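Local coordinates for protein phosphatidylglycerophosphatase B (Bacillus subtilis, PDB 6FMX) that removes the terminal phosphate from phosphatidylglycerophosphate to give phosphatidylglycerol, and also dephosphorylates undecaprenyl pyrophosphate, as an integral membrane phosphatase, at residues R92-G97 with V156-F161; P127-S132 with V185-H190; S133-S138 with V189-D194; I151-V156 with F212-K217. All coordinates share one frame; numbering follows the deposited sequence.

Contact 1 (R92-G97 with V156-F161); sequences RKTWDG and VKHLPF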
# COMPACT_ATOMS: atom_id res chain seq x y z
N ARG A 92 -4.50 25.48 -5.88
CA ARG A 92 -3.98 26.18 -4.72
C ARG A 92 -2.54 26.66 -4.86
O ARG A 92 -2.00 27.21 -3.90
CB ARG A 92 -4.09 25.30 -3.47
CG ARG A 92 -5.51 25.06 -2.99
CD ARG A 92 -5.99 26.14 -2.02
NE ARG A 92 -6.28 25.58 -0.70
CZ ARG A 92 -6.57 26.29 0.38
NH1 ARG A 92 -6.62 27.62 0.32
NH2 ARG A 92 -6.81 25.68 1.53
N LYS A 93 -1.91 26.46 -6.02
CA LYS A 93 -0.52 26.86 -6.25
C LYS A 93 0.46 26.13 -5.33
O LYS A 93 1.55 26.64 -5.05
CB LYS A 93 -0.35 28.38 -6.11
N THR A 94 0.09 24.94 -4.85
CA THR A 94 0.98 24.17 -4.00
C THR A 94 1.86 23.25 -4.83
O THR A 94 1.48 22.78 -5.91
CB THR A 94 0.19 23.33 -2.99
OG1 THR A 94 1.10 22.57 -2.19
CG2 THR A 94 -0.76 22.38 -3.71
N TRP A 95 3.05 22.98 -4.31
CA TRP A 95 3.97 22.03 -4.93
C TRP A 95 3.97 20.69 -4.20
O TRP A 95 4.85 19.87 -4.43
CB TRP A 95 5.38 22.62 -4.98
CG TRP A 95 5.51 23.74 -5.97
CD1 TRP A 95 4.84 24.93 -5.95
CD2 TRP A 95 6.34 23.76 -7.14
NE1 TRP A 95 5.22 25.70 -7.03
CE2 TRP A 95 6.14 25.00 -7.77
CE3 TRP A 95 7.25 22.86 -7.70
CZ2 TRP A 95 6.80 25.36 -8.94
CZ3 TRP A 95 7.90 23.22 -8.87
CH2 TRP A 95 7.67 24.46 -9.47
N ASP A 96 2.98 20.46 -3.33
CA ASP A 96 2.95 19.26 -2.52
C ASP A 96 2.89 17.99 -3.36
O ASP A 96 3.23 16.91 -2.87
CB ASP A 96 1.77 19.33 -1.55
CG ASP A 96 2.05 20.22 -0.36
OD1 ASP A 96 3.20 20.70 -0.25
OD2 ASP A 96 1.13 20.47 0.44
N GLY A 97 2.49 18.10 -4.63
CA GLY A 97 2.56 16.94 -5.51
C GLY A 97 3.96 16.39 -5.64
O GLY A 97 4.15 15.20 -5.90
N VAL A 156 -7.31 16.69 2.01
CA VAL A 156 -7.89 17.37 3.16
C VAL A 156 -7.11 18.64 3.48
O VAL A 156 -7.70 19.64 3.92
CB VAL A 156 -7.95 16.40 4.37
CG1 VAL A 156 -8.16 17.15 5.68
CG2 VAL A 156 -9.07 15.37 4.17
N LYS A 157 -5.80 18.65 3.22
CA LYS A 157 -5.01 19.85 3.49
C LYS A 157 -5.40 21.00 2.56
O LYS A 157 -5.47 22.16 2.99
CB LYS A 157 -3.52 19.54 3.33
CG LYS A 157 -2.61 20.77 3.57
CD LYS A 157 -1.13 20.41 3.51
CE LYS A 157 -0.27 21.67 3.50
NZ LYS A 157 1.13 21.39 3.10
N HIS A 158 -5.67 20.70 1.29
CA HIS A 158 -5.78 21.74 0.27
C HIS A 158 -7.20 21.97 -0.23
O HIS A 158 -7.44 22.98 -0.91
CB HIS A 158 -4.89 21.40 -0.92
CG HIS A 158 -3.42 21.52 -0.63
ND1 HIS A 158 -2.85 22.67 -0.15
CD2 HIS A 158 -2.42 20.62 -0.75
CE1 HIS A 158 -1.56 22.49 0.02
NE2 HIS A 158 -1.27 21.25 -0.34
N LEU A 159 -8.14 21.09 0.07
CA LEU A 159 -9.50 21.24 -0.45
C LEU A 159 -10.43 21.61 0.70
O LEU A 159 -10.89 20.73 1.44
CB LEU A 159 -9.98 19.97 -1.14
CG LEU A 159 -9.65 19.74 -2.62
CD1 LEU A 159 -8.26 20.20 -3.01
CD2 LEU A 159 -9.83 18.27 -2.98
N PRO A 160 -10.74 22.90 0.90
CA PRO A 160 -11.59 23.28 2.03
C PRO A 160 -12.97 22.64 2.01
O PRO A 160 -13.56 22.47 3.09
CB PRO A 160 -11.68 24.81 1.91
CG PRO A 160 -10.49 25.19 1.06
CD PRO A 160 -10.33 24.06 0.10
N PHE A 161 -13.48 22.25 0.84
CA PHE A 161 -14.78 21.58 0.80
C PHE A 161 -14.71 20.15 1.33
O PHE A 161 -15.77 19.53 1.51
CB PHE A 161 -15.35 21.61 -0.62
CG PHE A 161 -14.72 20.63 -1.58
CD1 PHE A 161 -15.11 19.29 -1.61
CD2 PHE A 161 -13.77 21.06 -2.49
CE1 PHE A 161 -14.54 18.41 -2.50
CE2 PHE A 161 -13.20 20.17 -3.38
CZ PHE A 161 -13.58 18.85 -3.39
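Asp96 gathers the charged part of this contact on one carboxylate oxygen. Asp96 OD2 takes a salt bridge from Lys157 NZ at 2.8 Å, reached on the syn side and nearly in the carboxylate plane, and a hydrogen bond from His158 NE2 at 2.6 Å, which arrives from above that plane although OD2 lies close to the plane of the imidazole. With CG of Lys157 anti to the backbone N (chi1 179°), its extended chain brings NZ to OD2, the two side chains crossing at about a right angle. A further polar link joins Arg92 NE to the carbonyl O of His158 at 2.9 Å, a bent bond near the C-terminal end of helix 139-158. Carbon atoms cover the flat groups: Thr94 CG2 sits over one face of the His158 ring, 3.7 Å from its centroid in a CH-pi contact, Lys157 CG lies 4.0 Å above the opposite face, and Pro160 CG lies over a face of the Arg92 guanidinium. Thr94 OG1 accepts from the backbone N of Asp96 at 3.0 Å, an ST turn. Replacing Asp96 by alanine is likely to cost His158 NE2 its acceptor and Lys157 one of two carboxylates, leaving the imidazole's rotation less firmly set. The contact ties the turn between helices 74-92 and 96-118 to the inferred cytoplasmic end of helix 139-158; Met88 packs on Thr94 and His158, and Asp213 of helix 192-215 gives Lys157 a second carboxylate.

Contact 2 (P127-S132 with V185-H190); sequences PLVHES and VYLGVH. With WO4 (tungstate(VI)ion), chain G.
With Val129 CG1 anti to the carbonyl carbon (chi1 -73°), CG2 falls between the backbone N and the carbonyl carbon, where it meets Val189 CG1, itself the branch anti to its carbonyl carbon, at 3.6 Å; the two side chains cross at about a right angle. The same Val189 methyl, CG1, lies 3.8 Å from Pro127 CB. Beside this cluster Leu128 CB packs on Leu187 CD2 at 3.8 Å, while Leu128 CD1 reaches toward the Tyr186 ring, whose hydroxyl is bound by Asn62. One backbone bond pins the loop to the helix end: Leu128 N donates to Leu187 O at 2.8 Å, and Pro127 CA adds a CA-H...O contact. Helix 166-186 finishes in a Schellman motif; Gly188 has positive phi and lies close against Pro127. His190 NE2 approaches the tungsten to 2.6 Å; fine geometry here is doubtful, but this placing is consistent with the assigned nucleophile. Glu131 is held by a salt bridge to Arg122, which also hydrogen-bonds to the tungstate. Mainly apolar packing around one backbone bond thus places the motif III turn carrying His190 against the loop assigned to the extracellular side, and Glu131 and Arg122 link that loop to the phosphate-like anion.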
# COMPACT_ATOMS: atom_id res chain seq x y z
N PRO A 127 -2.19 -18.68 -9.17
CA PRO A 127 -2.19 -17.24 -9.44
C PRO A 127 -3.20 -16.91 -10.53
O PRO A 127 -3.37 -17.67 -11.49
CB PRO A 127 -0.76 -16.96 -9.90
CG PRO A 127 -0.34 -18.25 -10.55
CD PRO A 127 -1.02 -19.35 -9.77
N LEU A 128 -3.87 -15.77 -10.39
CA LEU A 128 -4.75 -15.29 -11.43
C LEU A 128 -4.16 -14.11 -12.20
O LEU A 128 -4.74 -13.68 -13.20
CB LEU A 128 -6.11 -14.88 -10.84
CG LEU A 128 -6.96 -16.06 -10.39
CD1 LEU A 128 -8.17 -15.57 -9.59
CD2 LEU A 128 -7.39 -16.91 -11.61
N VAL A 129 -3.03 -13.58 -11.75
CA VAL A 129 -2.36 -12.48 -12.43
C VAL A 129 -0.88 -12.79 -12.51
O VAL A 129 -0.35 -13.63 -11.78
CB VAL A 129 -2.60 -11.12 -11.74
CG1 VAL A 129 -4.02 -10.63 -11.98
CG2 VAL A 129 -2.29 -11.18 -10.25
N HIS A 130 -0.21 -12.10 -13.42
CA HIS A 130 1.21 -12.30 -13.67
C HIS A 130 2.04 -11.53 -12.65
O HIS A 130 1.65 -10.47 -12.16
CB HIS A 130 1.57 -11.86 -15.08
CG HIS A 130 2.99 -11.44 -15.25
ND1 HIS A 130 3.98 -12.31 -15.64
CD2 HIS A 130 3.60 -10.24 -15.07
CE1 HIS A 130 5.14 -11.68 -15.70
NE2 HIS A 130 4.93 -10.42 -15.36
N GLU A 131 3.20 -12.10 -12.32
CA GLU A 131 4.18 -11.43 -11.47
C GLU A 131 5.57 -11.84 -11.93
O GLU A 131 5.76 -12.93 -12.47
CB GLU A 131 3.98 -11.78 -9.98
CG GLU A 131 3.85 -13.28 -9.70
CD GLU A 131 5.20 -13.98 -9.69
OE1 GLU A 131 5.25 -15.21 -9.90
OE2 GLU A 131 6.21 -13.28 -9.47
N SER A 132 6.54 -10.96 -11.72
CA SER A 132 7.91 -11.22 -12.15
C SER A 132 8.91 -10.79 -11.08
O SER A 132 9.95 -10.19 -11.38
CB SER A 132 8.22 -10.52 -13.47
OG SER A 132 8.36 -9.12 -13.27
N VAL A 185 -4.08 -11.49 -2.07
CA VAL A 185 -4.23 -12.83 -1.52
C VAL A 185 -5.28 -13.60 -2.30
O VAL A 185 -5.07 -14.77 -2.67
CB VAL A 185 -4.57 -12.77 -0.02
CG1 VAL A 185 -4.71 -14.17 0.53
CG2 VAL A 185 -3.48 -11.98 0.75
N TYR A 186 -6.41 -12.96 -2.60
CA TYR A 186 -7.45 -13.57 -3.43
C TYR A 186 -6.90 -14.06 -4.76
O TYR A 186 -7.21 -15.18 -5.20
CB TYR A 186 -8.59 -12.56 -3.67
CG TYR A 186 -9.71 -13.10 -4.55
CD1 TYR A 186 -9.57 -13.14 -5.93
CD2 TYR A 186 -10.90 -13.55 -3.99
CE1 TYR A 186 -10.58 -13.64 -6.74
CE2 TYR A 186 -11.93 -14.04 -4.80
CZ TYR A 186 -11.75 -14.08 -6.17
OH TYR A 186 -12.74 -14.57 -6.99
N LEU A 187 -6.13 -13.22 -5.44
CA LEU A 187 -5.62 -13.54 -6.77
C LEU A 187 -4.43 -14.49 -6.73
O LEU A 187 -3.87 -14.80 -7.79
CB LEU A 187 -5.24 -12.26 -7.52
CG LEU A 187 -6.40 -11.31 -7.82
CD1 LEU A 187 -5.90 -9.95 -8.26
CD2 LEU A 187 -7.33 -11.92 -8.88
N GLY A 188 -4.02 -14.94 -5.55
CA GLY A 188 -3.01 -15.98 -5.44
C GLY A 188 -1.61 -15.58 -5.83
O GLY A 188 -0.84 -16.44 -6.29
N VAL A 189 -1.23 -14.32 -5.65
CA VAL A 189 0.12 -13.87 -5.98
C VAL A 189 0.88 -13.34 -4.77
O VAL A 189 2.09 -13.12 -4.87
CB VAL A 189 0.12 -12.83 -7.11
CG1 VAL A 189 -0.23 -13.51 -8.43
CG2 VAL A 189 -0.86 -11.71 -6.82
N HIS A 190 0.22 -13.14 -3.64
CA HIS A 190 0.91 -12.80 -2.41
C HIS A 190 0.34 -13.64 -1.29
O HIS A 190 -0.84 -14.03 -1.31
CB HIS A 190 0.79 -11.31 -2.07
CG HIS A 190 1.64 -10.42 -2.93
ND1 HIS A 190 3.01 -10.45 -2.91
CD2 HIS A 190 1.29 -9.45 -3.81
CE1 HIS A 190 3.48 -9.55 -3.76
NE2 HIS A 190 2.46 -8.92 -4.30
W WO4 G . 3.41 -7.31 -6.08
O1 WO4 G . 2.95 -9.05 -7.05
O2 WO4 G . 5.07 -7.52 -4.94
O3 WO4 G . 3.89 -5.90 -7.47
O4 WO4 G . 1.86 -6.85 -4.89

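Contact 3 (S133-S138 with V189-D194); sequences SFSFPS and VHFVTD. With WO4 (tungstate(VI)ion), chain G.
Ser138 CB stands over the face of the His190 imidazole, 3.4 Å from its centroid and almost exactly on the ring normal, a CH-pi contact. With OG anti to the backbone N (chi1 162°), the serine hydroxyl stays over the same face, near CD2, and Ser138 OG donates to tungstate O4 at 2.8 Å. At the ring edge, His190 ND1 gives a weak, bent bond to Ser135 O at 3.1 Å. Asp194, assigned to stabilise the nucleophilic histidine, has OD2 in the plane of that ring but makes no hydrogen bond to ND1; it holds Ser135, whose carbonyl meets ND1, so any stabilising here is probably indirect. Asp194 OD2 takes a very short bond from Ser135 OG (2.5 Å) and a bond from Phe191 N (2.9 Å) that comes from above the carboxylate plane, while OD1 lies at the rim of the Phe136 ring, in its plane, with the two planes 65° apart. Phe136 CB comes within 3.2 Å of Asp194 OD1. An asparagine in place of Asp194 would probably leave Arg120, which pairs with OD1, without its charge partner and disturb the grip on Ser135. Ser138 N donates to Asp194 O at 2.9 Å, just after the cis peptide bond before Pro137. The contact joins the starts of helices 139-158 and 192-215, with Pro137 on Leu114 and Lys115 of helix 96-118 and His190 on Arg184 of helix 166-186.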
# COMPACT_ATOMS: atom_id res chain seq x y z
N SER A 133 8.63 -11.10 -9.81
CA SER A 133 9.50 -10.69 -8.72
C SER A 133 9.22 -11.56 -7.50
O SER A 133 8.29 -12.37 -7.48
CB SER A 133 9.30 -9.21 -8.38
OG SER A 133 8.07 -9.02 -7.72
N PHE A 134 10.04 -11.35 -6.47
CA PHE A 134 9.86 -12.07 -5.22
C PHE A 134 8.63 -11.56 -4.48
O PHE A 134 8.02 -10.55 -4.85
CB PHE A 134 11.12 -11.96 -4.36
CG PHE A 134 12.27 -12.77 -4.88
CD1 PHE A 134 12.16 -14.14 -4.98
CD2 PHE A 134 13.44 -12.16 -5.31
CE1 PHE A 134 13.21 -14.90 -5.49
CE2 PHE A 134 14.49 -12.91 -5.81
CZ PHE A 134 14.37 -14.28 -5.90
N SER A 135 8.25 -12.29 -3.43
CA SER A 135 6.91 -12.16 -2.85
C SER A 135 6.83 -11.14 -1.72
O SER A 135 5.78 -10.52 -1.53
CB SER A 135 6.44 -13.52 -2.34
OG SER A 135 5.04 -13.58 -2.31
N PHE A 136 7.90 -10.96 -0.94
CA PHE A 136 7.82 -10.21 0.32
C PHE A 136 8.73 -8.98 0.28
O PHE A 136 9.93 -9.12 0.02
CB PHE A 136 8.23 -11.11 1.51
CG PHE A 136 8.07 -10.45 2.87
CD1 PHE A 136 9.10 -9.69 3.41
CD2 PHE A 136 6.90 -10.59 3.61
CE1 PHE A 136 8.96 -9.08 4.65
CE2 PHE A 136 6.76 -9.99 4.86
CZ PHE A 136 7.79 -9.23 5.38
N PRO A 137 8.22 -7.77 0.59
CA PRO A 137 6.82 -7.44 0.90
C PRO A 137 6.01 -7.15 -0.37
O PRO A 137 6.62 -6.88 -1.40
CB PRO A 137 6.94 -6.17 1.76
CG PRO A 137 8.24 -5.54 1.34
CD PRO A 137 9.13 -6.64 0.82
N SER A 138 4.67 -7.20 -0.29
CA SER A 138 3.84 -7.00 -1.47
C SER A 138 3.90 -5.55 -1.93
O SER A 138 3.59 -4.63 -1.16
CB SER A 138 2.39 -7.39 -1.17
OG SER A 138 1.51 -6.83 -2.14
N VAL A 189 -1.23 -14.32 -5.65
CA VAL A 189 0.12 -13.87 -5.98
C VAL A 189 0.88 -13.34 -4.77
O VAL A 189 2.09 -13.12 -4.87
CB VAL A 189 0.12 -12.83 -7.11
CG1 VAL A 189 -0.23 -13.51 -8.43
CG2 VAL A 189 -0.86 -11.71 -6.82
N HIS A 190 0.22 -13.14 -3.64
CA HIS A 190 0.91 -12.80 -2.41
C HIS A 190 0.34 -13.64 -1.29
O HIS A 190 -0.84 -14.03 -1.31
CB HIS A 190 0.79 -11.31 -2.07
CG HIS A 190 1.64 -10.42 -2.93
ND1 HIS A 190 3.01 -10.45 -2.91
CD2 HIS A 190 1.29 -9.45 -3.81
CE1 HIS A 190 3.48 -9.55 -3.76
NE2 HIS A 190 2.46 -8.92 -4.30
N PHE A 191 1.18 -13.91 -0.30
CA PHE A 191 0.73 -14.41 0.98
C PHE A 191 0.21 -13.26 1.82
O PHE A 191 0.58 -12.10 1.64
CB PHE A 191 1.86 -15.10 1.73
CG PHE A 191 2.41 -16.33 1.06
CD1 PHE A 191 1.68 -17.51 1.04
CD2 PHE A 191 3.67 -16.31 0.48
CE1 PHE A 191 2.19 -18.65 0.44
CE2 PHE A 191 4.19 -17.46 -0.12
CZ PHE A 191 3.45 -18.62 -0.14
N VAL A 192 -0.64 -13.60 2.80
CA VAL A 192 -1.15 -12.59 3.72
C VAL A 192 0.00 -11.83 4.37
O VAL A 192 -0.04 -10.61 4.50
CB VAL A 192 -2.07 -13.25 4.77
CG1 VAL A 192 -2.14 -12.41 6.05
CG2 VAL A 192 -3.45 -13.45 4.19
N THR A 193 1.06 -12.54 4.77
CA THR A 193 2.16 -11.85 5.44
C THR A 193 2.90 -10.91 4.50
O THR A 193 3.42 -9.88 4.96
CB THR A 193 3.14 -12.85 6.06
OG1 THR A 193 3.50 -13.83 5.08
CG2 THR A 193 2.50 -13.53 7.27
N ASP A 194 2.98 -11.23 3.20
CA ASP A 194 3.50 -10.26 2.24
C ASP A 194 2.68 -8.98 2.27
O ASP A 194 3.22 -7.88 2.16
CB ASP A 194 3.50 -10.81 0.81
CG ASP A 194 4.25 -12.10 0.66
OD1 ASP A 194 5.24 -12.33 1.38
OD2 ASP A 194 3.84 -12.87 -0.25
W WO4 G . 3.41 -7.31 -6.08
O1 WO4 G . 2.95 -9.05 -7.05
O2 WO4 G . 5.07 -7.52 -4.94
O3 WO4 G . 3.89 -5.90 -7.47
O4 WO4 G . 1.86 -6.85 -4.89

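Contact 4 (I151-V156 with F212-K217); sequences IAYFLV and FDEKIK. With OLC ((2R)-2,3-dihydroxypropyl (9Z)-octadec-9-enoate), chain E.
Helices 139-158 and 192-215 stand apart here, the nearest CA atoms, those of Phe154 and Asp213, being 9.6 Å from each other, and Tyr153 spans the gap. With CG anti to the backbone N (chi1 169°) the Tyr153 ring points across, and Tyr153 OH donates to Asp213 OD2 at 2.6 Å, using the anti lone pair of that oxygen. The carboxylate is turned almost square to the ring, 84° between planes, and lies at its edge. The same Tyr153 OH accepts a longer bond from Lys217 NZ at 3.3 Å and is approached closely by Glu214 CG at 3.1 Å; Glu214 OE2 comes alongside the ring edge near CE1. Phe154 puts its own edge toward Asp213, Phe154 CE1 lying 3.9 Å from Asp213 OD1, while Tyr153 CD2 covers one of its faces. On the outer side of helix 192-215, the Phe212 ring takes C14 of a monoolein acyl chain over one face, 3.4 Å from Phe212 CD1. Lys157, which also pairs with Asp213, and Tyr153 would probably favour the charged form of this buried aspartate, against the nearby Asp96, and the phenol, donating to Asp213 and accepting from Lys217, links the two charges between the helix ends.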
# COMPACT_ATOMS: atom_id res chain seq x y z
N ILE A 151 -2.57 10.71 -0.33
CA ILE A 151 -3.53 11.49 -1.12
C ILE A 151 -4.60 12.08 -0.21
O ILE A 151 -4.94 13.27 -0.31
CB ILE A 151 -4.14 10.61 -2.22
CG1 ILE A 151 -3.14 10.38 -3.35
CG2 ILE A 151 -5.44 11.25 -2.75
CD1 ILE A 151 -3.59 9.32 -4.37
N ALA A 152 -5.14 11.26 0.68
CA ALA A 152 -6.14 11.74 1.63
C ALA A 152 -5.61 12.92 2.44
O ALA A 152 -6.32 13.91 2.64
CB ALA A 152 -6.56 10.61 2.57
N TYR A 153 -4.37 12.82 2.92
CA TYR A 153 -3.81 13.90 3.73
C TYR A 153 -3.74 15.20 2.94
O TYR A 153 -4.16 16.25 3.42
CB TYR A 153 -2.42 13.52 4.25
CG TYR A 153 -1.70 14.70 4.87
CD1 TYR A 153 -2.06 15.16 6.13
CD2 TYR A 153 -0.67 15.36 4.20
CE1 TYR A 153 -1.42 16.25 6.71
CE2 TYR A 153 -0.03 16.45 4.77
CZ TYR A 153 -0.41 16.88 6.03
OH TYR A 153 0.22 17.96 6.59
N PHE A 154 -3.22 15.14 1.71
CA PHE A 154 -3.05 16.36 0.94
C PHE A 154 -4.36 16.89 0.38
O PHE A 154 -4.52 18.11 0.25
CB PHE A 154 -2.03 16.13 -0.18
CG PHE A 154 -0.60 16.14 0.30
CD1 PHE A 154 -0.04 17.30 0.78
CD2 PHE A 154 0.16 14.97 0.29
CE1 PHE A 154 1.27 17.32 1.24
CE2 PHE A 154 1.48 14.98 0.74
CZ PHE A 154 2.04 16.15 1.22
N LEU A 155 -5.32 16.01 0.07
CA LEU A 155 -6.64 16.50 -0.33
C LEU A 155 -7.32 17.26 0.80
O LEU A 155 -7.85 18.36 0.60
CB LEU A 155 -7.53 15.35 -0.81
CG LEU A 155 -7.16 14.68 -2.14
CD1 LEU A 155 -8.20 13.61 -2.47
CD2 LEU A 155 -7.01 15.70 -3.28
N VAL A 156 -7.31 16.69 2.01
CA VAL A 156 -7.89 17.37 3.16
C VAL A 156 -7.11 18.64 3.48
O VAL A 156 -7.70 19.64 3.92
CB VAL A 156 -7.95 16.40 4.37
CG1 VAL A 156 -8.16 17.15 5.68
CG2 VAL A 156 -9.07 15.37 4.17
N PHE A 212 6.45 15.17 8.61
CA PHE A 212 7.33 16.18 8.05
C PHE A 212 6.55 17.40 7.57
O PHE A 212 6.89 18.54 7.90
CB PHE A 212 8.13 15.58 6.90
CG PHE A 212 8.94 16.59 6.12
CD1 PHE A 212 10.15 17.06 6.61
CD2 PHE A 212 8.50 17.05 4.89
CE1 PHE A 212 10.90 17.97 5.89
CE2 PHE A 212 9.24 17.96 4.17
CZ PHE A 212 10.44 18.42 4.66
N ASP A 213 5.52 17.17 6.77
CA ASP A 213 4.76 18.28 6.20
C ASP A 213 4.14 19.13 7.30
O ASP A 213 4.10 20.36 7.20
CB ASP A 213 3.68 17.74 5.27
CG ASP A 213 2.95 18.84 4.55
OD1 ASP A 213 3.55 19.42 3.63
OD2 ASP A 213 1.80 19.13 4.93
N GLU A 214 3.64 18.49 8.36
CA GLU A 214 3.04 19.25 9.44
C GLU A 214 4.11 19.99 10.24
O GLU A 214 3.89 21.13 10.67
CB GLU A 214 2.23 18.31 10.33
CG GLU A 214 1.08 17.71 9.55
CD GLU A 214 0.11 16.92 10.40
OE1 GLU A 214 0.54 15.98 11.09
OE2 GLU A 214 -1.11 17.24 10.35
N LYS A 215 5.27 19.36 10.41
CA LYS A 215 6.35 19.97 11.19
C LYS A 215 6.83 21.27 10.55
O LYS A 215 7.15 22.24 11.26
CB LYS A 215 7.51 18.98 11.33
CG LYS A 215 8.69 19.51 12.12
CD LYS A 215 8.28 20.03 13.48
CE LYS A 215 9.49 20.62 14.22
NZ LYS A 215 9.18 21.00 15.63
N ILE A 216 6.88 21.33 9.22
CA ILE A 216 7.43 22.51 8.55
C ILE A 216 6.41 23.63 8.38
O ILE A 216 6.75 24.67 7.81
CB ILE A 216 8.04 22.18 7.18
CG1 ILE A 216 6.96 21.82 6.16
CG2 ILE A 216 9.08 21.07 7.32
CD1 ILE A 216 7.51 21.50 4.79
N LYS A 217 5.17 23.44 8.83
CA LYS A 217 4.18 24.50 8.70
C LYS A 217 4.58 25.69 9.55
O LYS A 217 5.13 25.54 10.65
CB LYS A 217 2.80 24.01 9.10
CG LYS A 217 2.26 22.96 8.13
CD LYS A 217 0.88 22.47 8.51
CE LYS A 217 0.11 22.05 7.27
NZ LYS A 217 -0.84 20.92 7.54
C18 OLC E . 10.58 14.23 9.75
C10 OLC E . 9.13 11.22 2.31
C9 OLC E . 9.97 10.92 1.33
C17 OLC E . 10.72 13.07 8.77
C11 OLC E . 9.60 11.32 3.75
C8 OLC E . 11.46 10.67 1.60
C24 OLC E . 12.05 3.84 -8.44
C16 OLC E . 11.87 13.38 7.81
C12 OLC E . 9.37 12.75 4.25
C7 OLC E . 12.28 11.35 0.50
C15 OLC E . 11.53 12.85 6.42
C13 OLC E . 10.67 13.54 4.14
C6 OLC E . 13.40 10.44 0.00
C14 OLC E . 11.10 14.01 5.53
C5 OLC E . 13.52 10.51 -1.52
C4 OLC E . 14.06 9.21 -2.13
C3 OLC E . 13.55 9.07 -3.57
C2 OLC E . 13.89 7.68 -4.11
C21 OLC E . 12.62 5.94 -7.14
C1 OLC E . 13.38 7.51 -5.54
C22 OLC E . 12.53 4.42 -7.12
O19 OLC E . 12.76 8.37 -6.06
O25 OLC E . 12.44 2.49 -8.47
O23 OLC E . 13.79 3.89 -6.85
O20 OLC E . 13.63 6.32 -6.24

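In the fold
Contacts 1 and 4 lie together near the inferred cytoplasmic end, about 9 Å between centres, and share Val156 on helix 139-158. A salt bridge from Lys157 NZ to Asp213 OD2 (3.0 Å) joins them into one ionic cluster, contact 1 at the surface and contact 4 buried. Contacts 2 and 3 occupy the opposite side of the chain's centre, the centres of contacts 3 and 4 being about 30 Å apart, and overlap at Val189 and His190 round the tungstate. Contact 3 is buried and combines polar bonds with ring packing beside the tungstate; contact 2 is partly buried and mostly apolar. Helix 192-215 runs between the two ends, serving contacts 3 and 4.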